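Local coordinates for protein probable endonuclease 4 (Thermotoga maritima, PDB 4HNO) that probably cleaves DNA at apurinic or apyrimidinic sites in base excision repair, leaving a 3'-hydroxyl and a 5'-terminal sugar phosphate, and carries metal ions at its active site, at residues K45-E50 / V98-K103; Y75-A80 / V91-K96; G131-L136 / D168-R173. All blocks are in the same frame, centred on the assembly; numbering follows the deposited sequence. Where two conformers were deposited one is given.

Interaction 1. Residues K45-E50 / V98-K103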
loop_
_atom_site.group_PDB
_atom_site.type_symbol
_atom_site.label_atom_id
_atom_site.label_comp_id
_atom_site.label_asym_id
_atom_site.label_seq_id
_atom_site.Cartn_x
_atom_site.Cartn_y
_atom_site.Cartn_z
ATOM N N LYS A 45 11.480 -8.379 15.896
ATOM C CA LYS A 45 11.247 -7.805 17.209
ATOM C C LYS A 45 10.078 -6.834 17.189
ATOM O O LYS A 45 9.734 -6.213 16.171
ATOM C CB LYS A 45 12.482 -7.055 17.691
ATOM C CG LYS A 45 13.662 -7.958 17.981
ATOM C CD LYS A 45 14.834 -7.177 18.551
ATOM C CE LYS A 45 16.153 -7.852 18.213
ATOM N NZ LYS A 45 17.297 -7.288 18.975
ATOM N N LEU A 46 9.479 -6.696 18.358
ATOM C CA LEU A 46 8.559 -5.609 18.614
ATOM C C LEU A 46 9.332 -4.324 18.897
ATOM O O LEU A 46 10.426 -4.367 19.452
ATOM C CB LEU A 46 7.719 -5.866 19.863
ATOM C CG LEU A 46 6.755 -7.028 19.781
ATOM C CD1 LEU A 46 6.136 -7.221 21.151
ATOM C CD2 LEU A 46 5.668 -6.754 18.782
ATOM N N PRO A 47 8.718 -3.172 18.640
ATOM C CA PRO A 47 9.261 -1.948 19.231
ATOM C C PRO A 47 9.231 -2.070 20.748
ATOM O O PRO A 47 8.310 -2.665 21.301
ATOM C CB PRO A 47 8.289 -0.864 18.762
ATOM C CG PRO A 47 7.046 -1.548 18.476
ATOM C CD PRO A 47 7.437 -2.934 17.963
ATOM N N SER A 48 10.223 -1.506 21.416
ATOM C CA SER A 48 10.185 -1.459 22.863
ATOM C C SER A 48 9.011 -0.601 23.319
ATOM O O SER A 48 8.449 0.203 22.562
ATOM C CB SER A 48 11.476 -0.888 23.427
ATOM O OG SER A 48 11.562 0.491 23.120
ATOM N N ASP A 49 8.650 -0.744 24.587
ATOM C CA ASP A 49 7.638 0.120 25.155
ATOM C C ASP A 49 8.003 1.581 24.961
ATOM O O ASP A 49 7.158 2.398 24.599
ATOM C CB ASP A 49 7.452 -0.129 26.640
ATOM C CG ASP A 49 6.994 -1.514 26.952
ATOM O OD1 ASP A 49 6.523 -2.260 26.061
ATOM O OD2 ASP A 49 7.082 -1.870 28.142
ATOM N N GLU A 50 9.246 1.928 25.244
ATOM C CA GLU A 50 9.706 3.300 25.111
ATOM C C GLU A 50 9.597 3.781 23.674
ATOM O O GLU A 50 9.161 4.902 23.424
ATOM C CB GLU A 50 11.158 3.379 25.598
ATOM C CG GLU A 50 11.822 4.730 25.468
ATOM C CD GLU A 50 11.300 5.741 26.457
ATOM O OE1 GLU A 50 11.593 6.947 26.285
ATOM O OE2 GLU A 50 10.591 5.336 27.404
ATOM N N VAL A 98 1.232 -7.696 12.533
ATOM C CA VAL A 98 -0.004 -7.143 13.086
ATOM C C VAL A 98 0.215 -6.664 14.513
ATOM O O VAL A 98 -0.245 -5.592 14.896
ATOM C CB VAL A 98 -1.153 -8.170 12.993
ATOM C CG1 VAL A 98 -2.343 -7.728 13.840
ATOM C CG2 VAL A 98 -1.560 -8.372 11.539
ATOM N N GLU A 99 0.926 -7.457 15.314
ATOM C CA GLU A 99 1.176 -7.066 16.676
ATOM C C GLU A 99 2.106 -5.859 16.785
ATOM O O GLU A 99 1.940 -5.048 17.704
ATOM C CB GLU A 99 1.623 -8.270 17.473
ATOM C CG GLU A 99 0.441 -9.299 17.616
ATOM C CD GLU A 99 -0.821 -8.707 18.330
ATOM O OE1 GLU A 99 -0.666 -8.163 19.448
ATOM O OE2 GLU A 99 -1.944 -8.758 17.792
ATOM N N ILE A 100 3.058 -5.711 15.873
ATOM C CA ILE A 100 3.859 -4.504 15.822
ATOM C C ILE A 100 2.964 -3.297 15.551
ATOM O O ILE A 100 3.062 -2.267 16.226
ATOM C CB ILE A 100 4.972 -4.615 14.747
ATOM C CG1 ILE A 100 6.026 -5.636 15.165
ATOM C CG2 ILE A 100 5.585 -3.255 14.481
ATOM C CD1 ILE A 100 6.931 -6.115 14.054
ATOM N N CYS A 101 2.102 -3.416 14.536
ATOM C CA CYS A 101 1.172 -2.334 14.256
ATOM C C CYS A 101 0.351 -1.993 15.484
ATOM O O CYS A 101 0.196 -0.830 15.838
ATOM C CB CYS A 101 0.235 -2.713 13.108
ATOM S SG CYS A 101 1.008 -2.811 11.492
ATOM N N ARG A 102 -0.193 -3.017 16.131
ATOM C CA ARG A 102 -1.059 -2.805 17.283
ATOM C C ARG A 102 -0.289 -2.081 18.393
ATOM O O ARG A 102 -0.836 -1.199 19.038
ATOM C CB ARG A 102 -1.619 -4.168 17.733
ATOM C CG ARG A 102 -2.598 -4.184 18.880
ATOM C CD ARG A 102 -4.050 -3.793 18.567
ATOM N NE ARG A 102 -4.167 -2.369 18.312
ATOM C CZ ARG A 102 -4.219 -1.448 19.267
ATOM N NH1 ARG A 102 -4.318 -0.172 18.915
ATOM N NH2 ARG A 102 -4.180 -1.765 20.567
ATOM N N LYS A 103 0.976 -2.426 18.620
ATOM C CA LYS A 103 1.760 -1.782 19.668
ATOM C C LYS A 103 2.038 -0.310 19.347
ATOM O O LYS A 103 2.029 0.531 20.244
ATOM C CB LYS A 103 3.046 -2.557 19.927
ATOM C CG LYS A 103 3.773 -2.050 21.156
ATOM C CD LYS A 103 4.888 -2.946 21.620
ATOM C CE LYS A 103 5.532 -2.359 22.879
ATOM N NZ LYS A 103 6.590 -3.220 23.432
#
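The carbonyl of Lys45 makes the first touch: its O lies 3.5 Å from CD1 of Ile100, a van der Waals touch of a polar oxygen on a methyl, while the lysine's own side chain starts away from the helix. Leu46 follows with a single methyl. Its CG stands beside the backbone N and opposite the carbonyl carbon (chi1 -66°), which brings CD2 over the helix to within 3.8 Å of Ile100 CG1. Pro47, buried, presents its ring to two side chains one helical turn apart. CD of this ring is 4.0 Å from Ile100 CG2, and Pro47 CG is 4.1 Å from CD of Lys103, whose methylenes run past the ring in the opposite sense. Beyond the ring, Pro47 O accepts a hydrogen bond from Lys103 NZ at 2.8 Å, met in the carbonyl plane at a C=O...N angle of 154°. Ser48 is the N-cap of helix 49-61 and turns its hydroxyl the other way, where OG bonds to Ala51 N. Asp49, in the first turn of that helix, crosses the end of Lys103 at about a right angle. In one of the two conformers of this aspartate, Asp49 OD1 forms a salt bridge of 2.8 Å with Lys103 NZ, met on the anti side and 18° out of the carboxylate plane, so the bridge may not be held all the time.

Lys103 can span this distance because its chain is extended throughout. Its ammonium is thus gripped by one neutral carbonyl and, in that conformer, one carboxylate, where the loop turns into helix 49-61. The aspartate would offset the positive charge there, near the N-terminal end of the helix, whose dipole would also favour a carboxylate. Apolar packing and a charged tether together join the start of one outer barrel helix to helix 84-104, the next along the chain.

Interaction 2. Residues Y75-A80 / V91-K96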
loop_
_atom_site.group_PDB
_atom_site.type_symbol
_atom_site.label_atom_id
_atom_site.label_comp_id
_atom_site.label_asym_id
_atom_site.label_seq_id
_atom_site.Cartn_x
_atom_site.Cartn_y
_atom_site.Cartn_z
ATOM N N TYR A 75 8.866 -8.056 2.661
ATOM C CA TYR A 75 9.133 -8.638 1.350
ATOM C C TYR A 75 9.119 -10.174 1.269
ATOM O O TYR A 75 8.916 -10.742 0.200
ATOM C CB TYR A 75 10.454 -8.043 0.796
ATOM C CG TYR A 75 11.797 -8.498 1.371
ATOM C CD1 TYR A 75 12.706 -9.170 0.561
ATOM C CD2 TYR A 75 12.201 -8.194 2.681
ATOM C CE1 TYR A 75 13.949 -9.566 1.030
ATOM C CE2 TYR A 75 13.456 -8.595 3.161
ATOM C CZ TYR A 75 14.318 -9.281 2.329
ATOM O OH TYR A 75 15.557 -9.673 2.788
ATOM N N LEU A 76 9.312 -10.827 2.406
ATOM C CA LEU A 76 9.419 -12.304 2.499
ATOM C C LEU A 76 8.081 -13.022 2.572
ATOM O O LEU A 76 7.969 -14.176 2.188
ATOM C CB LEU A 76 10.191 -12.706 3.776
ATOM C CG LEU A 76 11.590 -12.179 4.029
ATOM C CD1 LEU A 76 12.229 -13.028 5.114
ATOM C CD2 LEU A 76 12.383 -12.191 2.755
ATOM N N ILE A 77 7.097 -12.378 3.175
ATOM C CA ILE A 77 5.838 -13.045 3.440
ATOM C C ILE A 77 5.137 -13.378 2.126
ATOM O O ILE A 77 5.013 -12.532 1.241
ATOM C CB ILE A 77 4.988 -12.147 4.327
ATOM C CG1 ILE A 77 5.584 -12.109 5.743
ATOM C CG2 ILE A 77 3.515 -12.566 4.328
ATOM C CD1 ILE A 77 5.069 -10.961 6.570
ATOM N N ASN A 78 4.711 -14.623 1.999
ATOM C CA ASN A 78 4.034 -15.075 0.794
ATOM C C ASN A 78 2.996 -16.118 1.165
ATOM O O ASN A 78 3.268 -17.316 1.199
ATOM C CB ASN A 78 5.022 -15.640 -0.210
ATOM C CG ASN A 78 4.334 -16.080 -1.469
ATOM O OD1 ASN A 78 3.137 -15.845 -1.650
ATOM N ND2 ASN A 78 5.063 -16.760 -2.348
ATOM N N LEU A 79 1.794 -15.626 1.437
ATOM C CA LEU A 79 0.682 -16.484 1.831
ATOM C C LEU A 79 0.140 -17.348 0.691
ATOM O O LEU A 79 -0.699 -18.202 0.938
ATOM C CB LEU A 79 -0.470 -15.655 2.391
ATOM C CG LEU A 79 -0.195 -14.864 3.669
ATOM C CD1 LEU A 79 -1.460 -14.070 4.025
ATOM C CD2 LEU A 79 0.234 -15.753 4.813
ATOM N N ALA A 80 0.614 -17.125 -0.540
ATOM C CA ALA A 80 0.247 -18.000 -1.648
ATOM C C ALA A 80 1.281 -19.082 -1.903
ATOM O O ALA A 80 1.085 -19.905 -2.791
ATOM C CB ALA A 80 0.017 -17.213 -2.925
ATOM N N VAL A 91 2.712 -16.876 7.745
ATOM C CA VAL A 91 1.594 -16.635 8.639
ATOM C C VAL A 91 2.093 -16.122 9.989
ATOM O O VAL A 91 1.560 -15.153 10.540
ATOM C CB VAL A 91 0.754 -17.914 8.805
ATOM C CG1 VAL A 91 -0.200 -17.819 9.989
ATOM C CG2 VAL A 91 0.009 -18.227 7.524
ATOM N N GLU A 92 3.123 -16.760 10.537
ATOM C CA GLU A 92 3.589 -16.354 11.851
ATOM C C GLU A 92 4.223 -14.974 11.827
ATOM O O GLU A 92 4.046 -14.195 12.759
ATOM C CB GLU A 92 4.526 -17.394 12.457
ATOM C CG GLU A 92 3.825 -18.716 12.756
ATOM C CD GLU A 92 2.619 -18.577 13.670
ATOM O OE1 GLU A 92 2.726 -17.866 14.694
ATOM O OE2 GLU A 92 1.543 -19.141 13.334
ATOM N N LEU A 93 4.964 -14.653 10.774
ATOM C CA LEU A 93 5.560 -13.332 10.703
ATOM C C LEU A 93 4.485 -12.268 10.478
ATOM O O LEU A 93 4.573 -11.179 11.030
ATOM C CB LEU A 93 6.656 -13.259 9.636
ATOM C CG LEU A 93 7.398 -11.924 9.565
ATOM C CD1 LEU A 93 8.023 -11.534 10.879
ATOM C CD2 LEU A 93 8.433 -11.984 8.456
ATOM N N LEU A 94 3.456 -12.588 9.694
ATOM C CA LEU A 94 2.377 -11.620 9.501
ATOM C C LEU A 94 1.633 -11.361 10.812
ATOM O O LEU A 94 1.274 -10.217 11.087
ATOM C CB LEU A 94 1.452 -12.103 8.393
ATOM C CG LEU A 94 0.440 -11.082 7.895
ATOM C CD1 LEU A 94 1.073 -9.827 7.394
ATOM C CD2 LEU A 94 -0.406 -11.703 6.786
ATOM N N LYS A 95 1.424 -12.392 11.631
ATOM C CA LYS A 95 0.842 -12.168 12.951
ATOM C C LYS A 95 1.708 -11.205 13.759
ATOM O O LYS A 95 1.196 -10.302 14.419
ATOM C CB LYS A 95 0.686 -13.467 13.741
ATOM C CG LYS A 95 -0.377 -14.438 13.293
ATOM C CD LYS A 95 -0.305 -15.771 14.053
ATOM C CE LYS A 95 -1.270 -16.786 13.531
ATOM N NZ LYS A 95 -1.030 -18.102 14.166
ATOM N N LYS A 96 3.024 -11.421 13.740
ATOM C CA LYS A 96 3.930 -10.515 14.432
ATOM C C LYS A 96 3.836 -9.088 13.875
ATOM O O LYS A 96 3.810 -8.134 14.634
ATOM C CB LYS A 96 5.361 -11.059 14.362
ATOM C CG LYS A 96 6.443 -10.080 14.775
ATOM C CD LYS A 96 6.331 -9.442 16.150
ATOM C CE LYS A 96 6.363 -10.407 17.308
ATOM N NZ LYS A 96 7.629 -11.182 17.330
#
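Ile77 and Leu79 belong to the beta-alpha loop of a TIM barrel, the connection from strand 69-72 to helix 84-104, and here the loop folds back on the helix it leads into. The contact is wholly apolar. Ile77 points at the helix and lays its longer branch obliquely across Leu93: its CD1 is 3.9 Å from Leu93 CG. The same Ile77 CD1 also lies 3.9 Å from the backbone N of Leu94, pressing on the main chain between the two leucines. Leu79 divides its methyls. CD2 of Leu79 meets CG2 of Val91 at 3.7 Å, and CD1 of Leu79 meets CD2 of Leu94 at 3.8 Å, both crossings being near a right angle. Leu94 offers that methyl because its CG lies opposite the backbone N (chi1 -169°).

Between the two apolar residues, Asn78 turns away and shapes the loop: its OD1 accepts from Ala80 N at 3.0 Å, an Asx turn, with the donor well above the carbonyl plane. The same oxygen also accepts from Ser115 N, and Asn78 N is bonded to Ser90 OG.

Ile77 comes within about 8 Å of the zinc ligand His112, side chain to side chain. Farther round, Leu79 leans on Leu132 and Leu94 on Val135, both of helix 121-136, while Leu94 also rests on Leu109 and Ile111 of strand 108-115.

Interaction 3. Residues G131-L136 / D168-R173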
loop_
_atom_site.group_PDB
_atom_site.type_symbol
_atom_site.label_atom_id
_atom_site.label_comp_id
_atom_site.label_asym_id
_atom_site.label_seq_id
_atom_site.Cartn_x
_atom_site.Cartn_y
_atom_site.Cartn_z
ATOM N N GLY A 131 -4.396 -18.285 5.154
ATOM C CA GLY A 131 -3.408 -17.545 5.917
ATOM C C GLY A 131 -3.971 -16.291 6.566
ATOM O O GLY A 131 -3.706 -16.027 7.749
ATOM N N LEU A 132 -4.743 -15.528 5.801
ATOM C CA LEU A 132 -5.391 -14.356 6.364
ATOM C C LEU A 132 -6.333 -14.728 7.494
ATOM O O LEU A 132 -6.400 -14.023 8.493
ATOM C CB LEU A 132 -6.132 -13.577 5.290
ATOM C CG LEU A 132 -5.251 -12.863 4.275
ATOM C CD1 LEU A 132 -6.113 -12.257 3.178
ATOM C CD2 LEU A 132 -4.383 -11.804 4.938
ATOM N N ASN A 133 -7.052 -15.834 7.357
ATOM C CA ASN A 133 -7.909 -16.257 8.455
ATOM C C ASN A 133 -7.087 -16.581 9.697
ATOM O O ASN A 133 -7.468 -16.205 10.804
ATOM C CB ASN A 133 -8.761 -17.453 8.054
ATOM C CG ASN A 133 -9.934 -17.098 7.195
ATOM O OD1 ASN A 133 -10.447 -15.980 7.244
ATOM N ND2 ASN A 133 -10.386 -18.065 6.415
ATOM N N GLU A 134 -5.969 -17.279 9.543
ATOM C CA GLU A 134 -5.163 -17.597 10.708
ATOM C C GLU A 134 -4.652 -16.325 11.375
ATOM O O GLU A 134 -4.605 -16.235 12.603
ATOM C CB GLU A 134 -3.989 -18.501 10.347
ATOM C CG GLU A 134 -4.409 -19.880 10.001
ATOM C CD GLU A 134 -5.285 -20.489 11.080
ATOM O OE1 GLU A 134 -4.842 -20.525 12.251
ATOM O OE2 GLU A 134 -6.432 -20.892 10.777
ATOM N N VAL A 135 -4.269 -15.331 10.587
ATOM C CA VAL A 135 -3.775 -14.086 11.158
ATOM C C VAL A 135 -4.900 -13.289 11.808
ATOM O O VAL A 135 -4.801 -12.881 12.971
ATOM C CB VAL A 135 -3.050 -13.260 10.097
ATOM C CG1 VAL A 135 -2.669 -11.890 10.613
ATOM C CG2 VAL A 135 -1.822 -14.018 9.577
ATOM N N LEU A 136 -5.964 -13.039 11.052
ATOM C CA LEU A 136 -7.041 -12.187 11.548
ATOM C C LEU A 136 -7.757 -12.827 12.729
ATOM O O LEU A 136 -8.138 -12.133 13.667
ATOM C CB LEU A 136 -8.005 -11.854 10.420
ATOM C CG LEU A 136 -7.409 -10.954 9.336
ATOM C CD1 LEU A 136 -8.380 -10.872 8.175
ATOM C CD2 LEU A 136 -7.056 -9.573 9.858
ATOM N N ASP A 168 -13.577 -11.719 -0.325
ATOM C CA ASP A 168 -14.925 -12.203 -0.120
ATOM C C ASP A 168 -14.954 -13.576 0.574
ATOM O O ASP A 168 -15.981 -13.959 1.122
ATOM C CB ASP A 168 -15.690 -12.221 -1.436
ATOM C CG ASP A 168 -16.108 -10.826 -1.897
ATOM O OD1 ASP A 168 -15.866 -9.840 -1.160
ATOM O OD2 ASP A 168 -16.682 -10.730 -2.999
ATOM N N LEU A 169 -13.830 -14.283 0.598
ATOM C CA LEU A 169 -13.745 -15.571 1.270
ATOM C C LEU A 169 -13.235 -15.485 2.706
ATOM O O LEU A 169 -13.366 -16.458 3.432
ATOM C CB LEU A 169 -12.837 -16.522 0.482
ATOM C CG LEU A 169 -13.436 -17.067 -0.815
ATOM C CD1 LEU A 169 -12.340 -17.661 -1.682
ATOM C CD2 LEU A 169 -14.500 -18.115 -0.507
ATOM N N VAL A 170 -12.630 -14.377 3.111
ATOM C CA VAL A 170 -12.040 -14.261 4.443
ATOM C C VAL A 170 -13.124 -14.102 5.501
ATOM O O VAL A 170 -14.107 -13.387 5.294
ATOM C CB VAL A 170 -11.059 -13.064 4.456
ATOM C CG1 VAL A 170 -10.587 -12.682 5.850
ATOM C CG2 VAL A 170 -9.864 -13.369 3.578
ATOM N N ASP A 171 -12.936 -14.734 6.653
ATOM C CA ASP A 171 -13.957 -14.690 7.699
ATOM C C ASP A 171 -14.203 -13.250 8.172
ATOM O O ASP A 171 -15.345 -12.771 8.239
ATOM C CB ASP A 171 -13.539 -15.525 8.912
ATOM C CG ASP A 171 -13.376 -16.995 8.655
ATOM O OD1 ASP A 171 -14.012 -17.524 7.747
ATOM O OD2 ASP A 171 -12.623 -17.628 9.446
ATOM N N GLN A 172 -13.136 -12.532 8.466
ATOM C CA GLN A 172 -13.221 -11.164 8.994
ATOM C C GLN A 172 -13.000 -10.164 7.873
ATOM O O GLN A 172 -12.044 -9.394 7.859
ATOM C CB GLN A 172 -12.249 -10.953 10.149
ATOM C CG GLN A 172 -12.625 -11.812 11.342
ATOM C CD GLN A 172 -11.895 -11.446 12.604
ATOM O OE1 GLN A 172 -11.851 -10.272 13.003
ATOM N NE2 GLN A 172 -11.303 -12.421 13.251
ATOM N N ARG A 173 -13.938 -10.151 6.930
ATOM C CA ARG A 173 -13.788 -9.309 5.767
ATOM C C ARG A 173 -13.833 -7.823 6.111
ATOM O O ARG A 173 -13.296 -7.013 5.336
ATOM C CB ARG A 173 -14.756 -9.685 4.678
ATOM C CG ARG A 173 -16.156 -9.569 5.045
ATOM C CD ARG A 173 -17.039 -10.070 3.924
ATOM N NE ARG A 173 -18.416 -9.997 4.367
ATOM C CZ ARG A 173 -19.059 -10.960 5.014
ATOM N NH1 ARG A 173 -18.480 -12.115 5.291
ATOM N NH2 ARG A 173 -20.303 -10.759 5.400
HETATM O O HOH W 1 -10.626 -13.907 9.188
HETATM O O HOH W 2 -13.023 -18.165 5.385
#
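Asn133 lays its amide over the carboxylate of Asp171, the two planes stacked and only 13° apart. At its root, Asn133 CB is 4.1 Å from Asp171 OD2. One bond on, Asn133 CG sits 3.5 Å from the same Asp171 OD2. The group reaches the loop because CG is beside the backbone N and opposite the carbonyl carbon (chi1 -77°), which swings the amide across to the loop. At the tip the two amide atoms do different work. OD1 takes a hydrogen bond from Asp171 N at 2.8 Å, nearly straight at 172° and on a lone pair in the carbonyl plane. A water donates to the same Asn133 OD1 at 2.8 Å and accepts from Gln172 N, so the oxygen holds Asp171 N directly and Gln172 N through the water. ND2 of Asn133 donates one of its hydrogens to a second water at 2.8 Å, which in turn donates to Leu169 O and Asp171 OD1. With both amide atoms engaged, the rotation of the group is well determined. Asp171 OD2 is bonded elsewhere, to Asn137 ND2, and the amide of Gln172 pairs with Asn137 and Arg175.

Beneath this polar layer Val170 is wedged between two leucines a turn apart on the helix: Val170 CG1 touches Leu136 CD1 at 3.7 Å, and Val170 CG2 touches Leu132 CD1 at 3.9 Å.

The contact ties the C-terminal half of helix 121-136 to the turn that leaves helix 160-169 for strand 176-181. Inward, Leu132 and Leu136 lie on Ile144 of strand 143-147, while Leu136 and Val170 lie on Val176 of strand 176-181. Val135 touches Ile144 too and also packs on Leu94, Lys95 and Val98 of helix 84-104, the preceding helix of the barrel.

In the fold
From the N terminus, interaction 1 opens first, at 45-50, where the loop runs into helix 49-61, and closes a long loop when helix 84-104 arrives at 98-103. Interaction 2 lies wholly within that span: the segment 75-80 follows strand 69-72 and is met soon afterwards by 91-96 of the same helix. Interaction 3 comes later in series, joining helix 121-136 to the exit of helix 160-169. Helix 84-104 is shared by interactions 1 and 2, and interaction 3 packs on it. Leu46 packs on Lys96 between interactions 1 and 2, and Val91 on Gly131 between interactions 2 and 3, linking successive outer helices around the barrel.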